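Local atomic coordinates of UPF0311 protein CA_C3321 (Clostridium acetobutylicum ATCC 824, PDB entry 3G7G), a protein that is of unknown function, belongs to the UPF0311 (DUF3237) family and folds into a closed antiparallel beta-barrel that probably assembles as a tetramer. Residues D112-F124 and W133-R145. Numbering follows the deposited sequence.
Sequences DPNAYYFRTIPTF and WMMNHIFVCCASR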
loop_
_atom_site.group_PDB
_atom_site.type_symbol
_atom_site.label_atom_id
_atom_site.label_comp_id
_atom_site.label_asym_id
_atom_site.label_seq_id
_atom_site.Cartn_x
_atom_site.Cartn_y
_atom_site.Cartn_z
ATOM N N ASP A 112 -23.147 -13.750 16.952
ATOM C CA ASP A 112 -23.131 -15.095 16.374
ATOM C C ASP A 112 -22.223 -15.109 15.136
ATOM O O ASP A 112 -22.377 -14.243 14.274
ATOM C CB ASP A 112 -24.567 -15.476 16.006
ATOM C CG ASP A 112 -24.656 -16.526 14.931
ATOM O OD1 ASP A 112 -23.684 -17.297 14.718
ATOM O OD2 ASP A 112 -25.735 -16.585 14.293
ATOM N N PRO A 113 -21.274 -16.075 15.058
ATOM C CA PRO A 113 -20.360 -16.297 13.920
ATOM C C PRO A 113 -21.012 -16.261 12.537
ATOM O O PRO A 113 -20.373 -15.807 11.569
ATOM C CB PRO A 113 -19.824 -17.718 14.169
ATOM C CG PRO A 113 -19.859 -17.883 15.623
ATOM C CD PRO A 113 -21.002 -17.031 16.152
ATOM N N ASN A 114 -22.245 -16.767 12.438
ATOM C CA ASN A 114 -22.955 -16.810 11.152
ATOM C C ASN A 114 -23.440 -15.426 10.700
ATOM O O ASN A 114 -23.841 -15.232 9.548
ATOM C CB ASN A 114 -24.137 -17.779 11.211
ATOM C CG ASN A 114 -23.710 -19.260 11.163
ATOM O OD1 ASN A 114 -24.555 -20.153 11.363
ATOM N ND2 ASN A 114 -22.411 -19.531 10.888
ATOM N N ALA A 115 -23.393 -14.464 11.610
ATOM C CA ALA A 115 -23.758 -13.092 11.307
ATOM C C ALA A 115 -22.692 -12.354 10.460
ATOM O O ALA A 115 -23.027 -11.441 9.724
ATOM C CB ALA A 115 -24.038 -12.334 12.603
ATOM N N TYR A 116 -21.434 -12.779 10.539
ATOM C CA TYR A 116 -20.334 -12.054 9.895
ATOM C C TYR A 116 -20.171 -12.273 8.382
ATOM O O TYR A 116 -20.317 -13.385 7.890
ATOM C CB TYR A 116 -19.016 -12.427 10.554
ATOM C CG TYR A 116 -18.848 -11.949 11.981
ATOM C CD1 TYR A 116 -18.546 -10.633 12.265
ATOM C CD2 TYR A 116 -18.930 -12.846 13.039
ATOM C CE1 TYR A 116 -18.349 -10.200 13.575
ATOM C CE2 TYR A 116 -18.737 -12.440 14.351
ATOM C CZ TYR A 116 -18.464 -11.121 14.617
ATOM O OH TYR A 116 -18.295 -10.736 15.923
ATOM N N TYR A 117 -19.906 -11.184 7.666
ATOM C CA TYR A 117 -19.196 -11.212 6.396
ATOM C C TYR A 117 -17.719 -11.007 6.726
ATOM O O TYR A 117 -17.352 -9.969 7.236
ATOM C CB TYR A 117 -19.669 -10.086 5.497
ATOM C CG TYR A 117 -18.975 -10.033 4.163
ATOM C CD1 TYR A 117 -19.437 -10.795 3.110
ATOM C CD2 TYR A 117 -17.845 -9.222 3.954
ATOM C CE1 TYR A 117 -18.802 -10.773 1.900
ATOM C CE2 TYR A 117 -17.205 -9.198 2.752
ATOM C CZ TYR A 117 -17.709 -9.963 1.713
ATOM O OH TYR A 117 -17.108 -9.974 0.469
ATOM N N PHE A 118 -16.881 -11.982 6.419
ATOM C CA PHE A 118 -15.488 -11.954 6.830
ATOM C C PHE A 118 -14.630 -12.505 5.664
ATOM O O PHE A 118 -14.527 -13.700 5.483
ATOM C CB PHE A 118 -15.387 -12.757 8.142
ATOM C CG PHE A 118 -14.065 -12.675 8.838
ATOM C CD1 PHE A 118 -13.822 -13.500 9.936
ATOM C CD2 PHE A 118 -13.055 -11.798 8.419
ATOM C CE1 PHE A 118 -12.594 -13.467 10.600
ATOM C CE2 PHE A 118 -11.823 -11.782 9.065
ATOM C CZ PHE A 118 -11.602 -12.614 10.171
ATOM N N ARG A 119 -14.102 -11.595 4.840
ATOM C CA ARG A 119 -13.369 -11.946 3.635
ATOM C C ARG A 119 -12.130 -11.107 3.507
ATOM O O ARG A 119 -12.133 -9.933 3.876
ATOM C CB ARG A 119 -14.245 -11.707 2.409
ATOM C CG ARG A 119 -15.561 -12.482 2.425
ATOM C CD ARG A 119 -15.271 -13.910 2.290
ATOM N NE ARG A 119 -16.448 -14.726 2.055
ATOM C CZ ARG A 119 -17.027 -15.478 2.969
ATOM N NH1 ARG A 119 -16.573 -15.493 4.218
ATOM N NH2 ARG A 119 -18.074 -16.215 2.637
ATOM N N THR A 120 -11.083 -11.707 2.952
ATOM C CA THR A 120 -9.777 -11.076 2.837
ATOM C C THR A 120 -9.040 -11.510 1.550
ATOM O O THR A 120 -9.394 -12.509 0.896
ATOM C CB THR A 120 -8.855 -11.372 4.083
ATOM O OG1 THR A 120 -8.230 -12.643 3.939
ATOM C CG2 THR A 120 -9.621 -11.383 5.358
ATOM N N ILE A 121 -8.031 -10.718 1.195
ATOM C CA ILE A 121 -7.146 -10.978 0.095
ATOM C C ILE A 121 -5.706 -11.152 0.665
ATOM O O ILE A 121 -5.092 -10.201 1.131
ATOM C CB ILE A 121 -7.132 -9.846 -0.926
ATOM C CG1 ILE A 121 -8.530 -9.441 -1.409
ATOM C CG2 ILE A 121 -6.245 -10.235 -2.115
ATOM C CD1 ILE A 121 -9.308 -10.468 -2.113
ATOM N N PRO A 122 -5.182 -12.388 0.630
ATOM C CA PRO A 122 -3.782 -12.639 0.960
ATOM C C PRO A 122 -2.792 -12.424 -0.206
ATOM O O PRO A 122 -3.105 -12.741 -1.381
ATOM C CB PRO A 122 -3.799 -14.085 1.400
ATOM C CG PRO A 122 -4.879 -14.697 0.494
ATOM C CD PRO A 122 -5.886 -13.622 0.254
ATOM N N THR A 123 -1.635 -11.858 0.164
ATOM C CA THR A 123 -0.429 -11.729 -0.645
ATOM C C THR A 123 0.630 -12.623 -0.009
ATOM O O THR A 123 0.844 -12.560 1.228
ATOM C CB THR A 123 0.059 -10.252 -0.608
ATOM O OG1 THR A 123 -0.959 -9.406 -1.154
ATOM C CG2 THR A 123 1.328 -10.025 -1.397
ATOM N N PHE A 124 1.321 -13.416 -0.832
ATOM C CA PHE A 124 2.362 -14.301 -0.363
ATOM C C PHE A 124 3.758 -13.947 -0.846
ATOM O O PHE A 124 3.937 -13.437 -1.943
ATOM C CB PHE A 124 2.077 -15.735 -0.774
ATOM C CG PHE A 124 0.751 -16.248 -0.299
ATOM C CD1 PHE A 124 0.547 -16.599 1.010
ATOM C CD2 PHE A 124 -0.312 -16.337 -1.169
ATOM C CE1 PHE A 124 -0.705 -17.075 1.420
ATOM C CE2 PHE A 124 -1.519 -16.808 -0.760
ATOM C CZ PHE A 124 -1.722 -17.168 0.516
ATOM N N TRP A 133 4.490 -20.048 -7.416
ATOM C CA TRP A 133 3.142 -19.893 -7.924
ATOM C C TRP A 133 2.250 -19.082 -6.980
ATOM O O TRP A 133 1.309 -18.443 -7.429
ATOM C CB TRP A 133 2.501 -21.256 -8.195
ATOM C CG TRP A 133 2.260 -22.114 -6.975
ATOM C CD1 TRP A 133 3.125 -23.034 -6.415
ATOM C CD2 TRP A 133 1.067 -22.162 -6.184
ATOM N NE1 TRP A 133 2.546 -23.614 -5.298
ATOM C CE2 TRP A 133 1.285 -23.107 -5.143
ATOM C CE3 TRP A 133 -0.158 -21.477 -6.231
ATOM C CZ2 TRP A 133 0.312 -23.387 -4.170
ATOM C CZ3 TRP A 133 -1.121 -21.765 -5.263
ATOM C CH2 TRP A 133 -0.883 -22.709 -4.255
ATOM N N MET A 134 2.585 -19.075 -5.687
ATOM C CA MET A 134 1.818 -18.346 -4.696
ATOM C C MET A 134 2.023 -16.853 -4.880
ATOM O O MET A 134 1.213 -16.042 -4.420
ATOM C CB MET A 134 2.189 -18.776 -3.266
ATOM C CG MET A 134 1.925 -20.254 -2.957
ATOM S SD MET A 134 2.176 -20.737 -1.229
ATOM C CE MET A 134 0.678 -20.067 -0.594
ATOM N N MET A 135 3.127 -16.478 -5.520
ATOM C CA MET A 135 3.370 -15.075 -5.853
ATOM C C MET A 135 2.780 -14.691 -7.231
ATOM O O MET A 135 2.791 -13.522 -7.624
ATOM C CB MET A 135 4.872 -14.744 -5.744
ATOM C CG MET A 135 5.539 -15.095 -4.367
ATOM S SD MET A 135 7.292 -14.617 -4.254
ATOM C CE MET A 135 7.115 -12.850 -4.284
ATOM N N ASN A 136 2.219 -15.649 -7.956
ATOM C CA ASN A 136 1.792 -15.365 -9.319
ATOM C C ASN A 136 0.363 -15.744 -9.604
ATOM O O ASN A 136 -0.037 -15.940 -10.756
ATOM C CB ASN A 136 2.780 -16.018 -10.291
ATOM C CG ASN A 136 4.128 -15.338 -10.269
ATOM O OD1 ASN A 136 4.288 -14.234 -10.790
ATOM N ND2 ASN A 136 5.085 -15.958 -9.634
ATOM N N HIS A 137 -0.424 -15.798 -8.537
ATOM C CA HIS A 137 -1.861 -15.947 -8.631
ATOM C C HIS A 137 -2.552 -14.978 -7.671
ATOM O O HIS A 137 -1.939 -14.485 -6.681
ATOM C CB HIS A 137 -2.279 -17.345 -8.257
ATOM C CG HIS A 137 -1.827 -18.383 -9.215
ATOM N ND1 HIS A 137 -2.670 -18.949 -10.147
ATOM C CD2 HIS A 137 -0.615 -18.952 -9.399
ATOM C CE1 HIS A 137 -1.995 -19.844 -10.847
ATOM N NE2 HIS A 137 -0.744 -19.858 -10.420
ATOM N N ILE A 138 -3.821 -14.707 -7.982
ATOM C CA ILE A 138 -4.735 -14.019 -7.058
ATOM C C ILE A 138 -5.456 -15.049 -6.183
ATOM O O ILE A 138 -5.834 -16.158 -6.628
ATOM C CB ILE A 138 -5.729 -13.056 -7.786
ATOM C CG1 ILE A 138 -4.970 -11.941 -8.514
ATOM C CG2 ILE A 138 -6.758 -12.437 -6.807
ATOM C CD1 ILE A 138 -4.166 -11.077 -7.684
ATOM N N PHE A 139 -5.632 -14.664 -4.931
ATOM C CA PHE A 139 -6.235 -15.502 -3.905
ATOM C C PHE A 139 -7.289 -14.737 -3.113
ATOM O O PHE A 139 -7.227 -13.512 -2.956
ATOM C CB PHE A 139 -5.181 -15.925 -2.874
ATOM C CG PHE A 139 -4.138 -16.853 -3.399
ATOM C CD1 PHE A 139 -4.212 -18.209 -3.147
ATOM C CD2 PHE A 139 -3.072 -16.363 -4.111
ATOM C CE1 PHE A 139 -3.245 -19.054 -3.601
ATOM C CE2 PHE A 139 -2.093 -17.201 -4.578
ATOM C CZ PHE A 139 -2.192 -18.556 -4.337
ATOM N N VAL A 140 -8.243 -15.495 -2.603
ATOM C CA VAL A 140 -9.272 -14.997 -1.722
ATOM C C VAL A 140 -9.292 -15.898 -0.503
ATOM O O VAL A 140 -9.148 -17.125 -0.618
ATOM C CB VAL A 140 -10.667 -15.045 -2.377
ATOM C CG1 VAL A 140 -11.716 -14.705 -1.356
ATOM C CG2 VAL A 140 -10.764 -14.090 -3.538
ATOM N N CYS A 141 -9.486 -15.280 0.654
ATOM C CA CYS A 141 -9.576 -15.998 1.914
ATOM C C CYS A 141 -10.960 -15.796 2.580
ATOM O O CYS A 141 -11.449 -14.679 2.714
ATOM C CB CYS A 141 -8.425 -15.521 2.794
ATOM S SG CYS A 141 -8.379 -16.105 4.463
ATOM N N CYS A 142 -11.614 -16.905 2.921
ATOM C CA CYS A 142 -12.872 -16.900 3.669
ATOM C C CYS A 142 -12.580 -17.263 5.102
ATOM O O CYS A 142 -12.016 -18.318 5.359
ATOM C CB CYS A 142 -13.847 -17.928 3.085
ATOM S SG CYS A 142 -14.386 -17.478 1.420
ATOM N N ALA A 143 -12.965 -16.396 6.033
ATOM C CA ALA A 143 -12.616 -16.576 7.421
ATOM C C ALA A 143 -13.878 -16.635 8.256
ATOM O O ALA A 143 -14.941 -16.179 7.812
ATOM C CB ALA A 143 -11.717 -15.457 7.899
ATOM N N SER A 144 -13.750 -17.222 9.445
ATOM C CA SER A 144 -14.801 -17.183 10.487
ATOM C C SER A 144 -14.233 -17.222 11.890
ATOM O O SER A 144 -13.037 -17.450 12.079
ATOM C CB SER A 144 -15.766 -18.354 10.316
ATOM O OG SER A 144 -15.086 -19.517 9.870
ATOM N N ARG A 145 -15.106 -17.009 12.876
ATOM C CA ARG A 145 -14.825 -17.410 14.285
ATOM C C ARG A 145 -15.592 -18.665 14.737
ATOM O O ARG A 145 -15.087 -19.461 15.541
ATOM C CB ARG A 145 -15.099 -16.265 15.243
ATOM C CG ARG A 145 -13.897 -15.378 15.436
ATOM C CD ARG A 145 -13.900 -14.280 14.400
ATOM N NE ARG A 145 -14.808 -13.206 14.791
ATOM C CZ ARG A 145 -14.488 -12.209 15.616
ATOM N NH1 ARG A 145 -15.385 -11.267 15.905
ATOM N NH2 ARG A 145 -13.275 -12.142 16.162
HETATM O O HOH W 1 -3.966 -12.028 -3.855
HETATM O O HOH W 2 0.703 -13.423 -3.536
#
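Phe124 and Phe139 illustrate how two neighbouring strands keep touching after their backbone pairing has given way. Followed outward, Phe124 sets CB against Met134 O and Met134 CB; with CG anti to its own carbonyl carbon (chi1 -57°), the ring continues toward 133-145. Phe124 CD2 passes Met134 O at 3.6 Å, while Met134 CE sits over the centre of one face of the Phe124 ring, 3.6 Å from its centroid, in a CH-pi contact, with SD farther above as the sulfur of a Met-aromatic contact. Beyond, CE2 points into the face of Phe139, a T-shaped pair with planes at 81°. Here water replaces direct backbone bonds: one molecule joins Pro122 O to Phe139 N, another Phe124 N to Met134 O. Direct pairing holds further along, where Thr120 and Cys141 form an antiparallel hydrogen-bonded pair, Cys141 N reaching Thr120 O at 2.8 Å. Phe118 O is gripped from opposite faces of its plane by Ala143 N and Arg119 NH1, and Arg119 lays its guanidinium over Cys142 SG. Ala143 CB lies over one face of the Phe118 ring, 3.4 Å from its centroid, in a CH-pi contact. Strands 86-96 and 150-157 flank the pair, which thus forms adjacent staves of an eight-stranded, up-and-down antiparallel barrel.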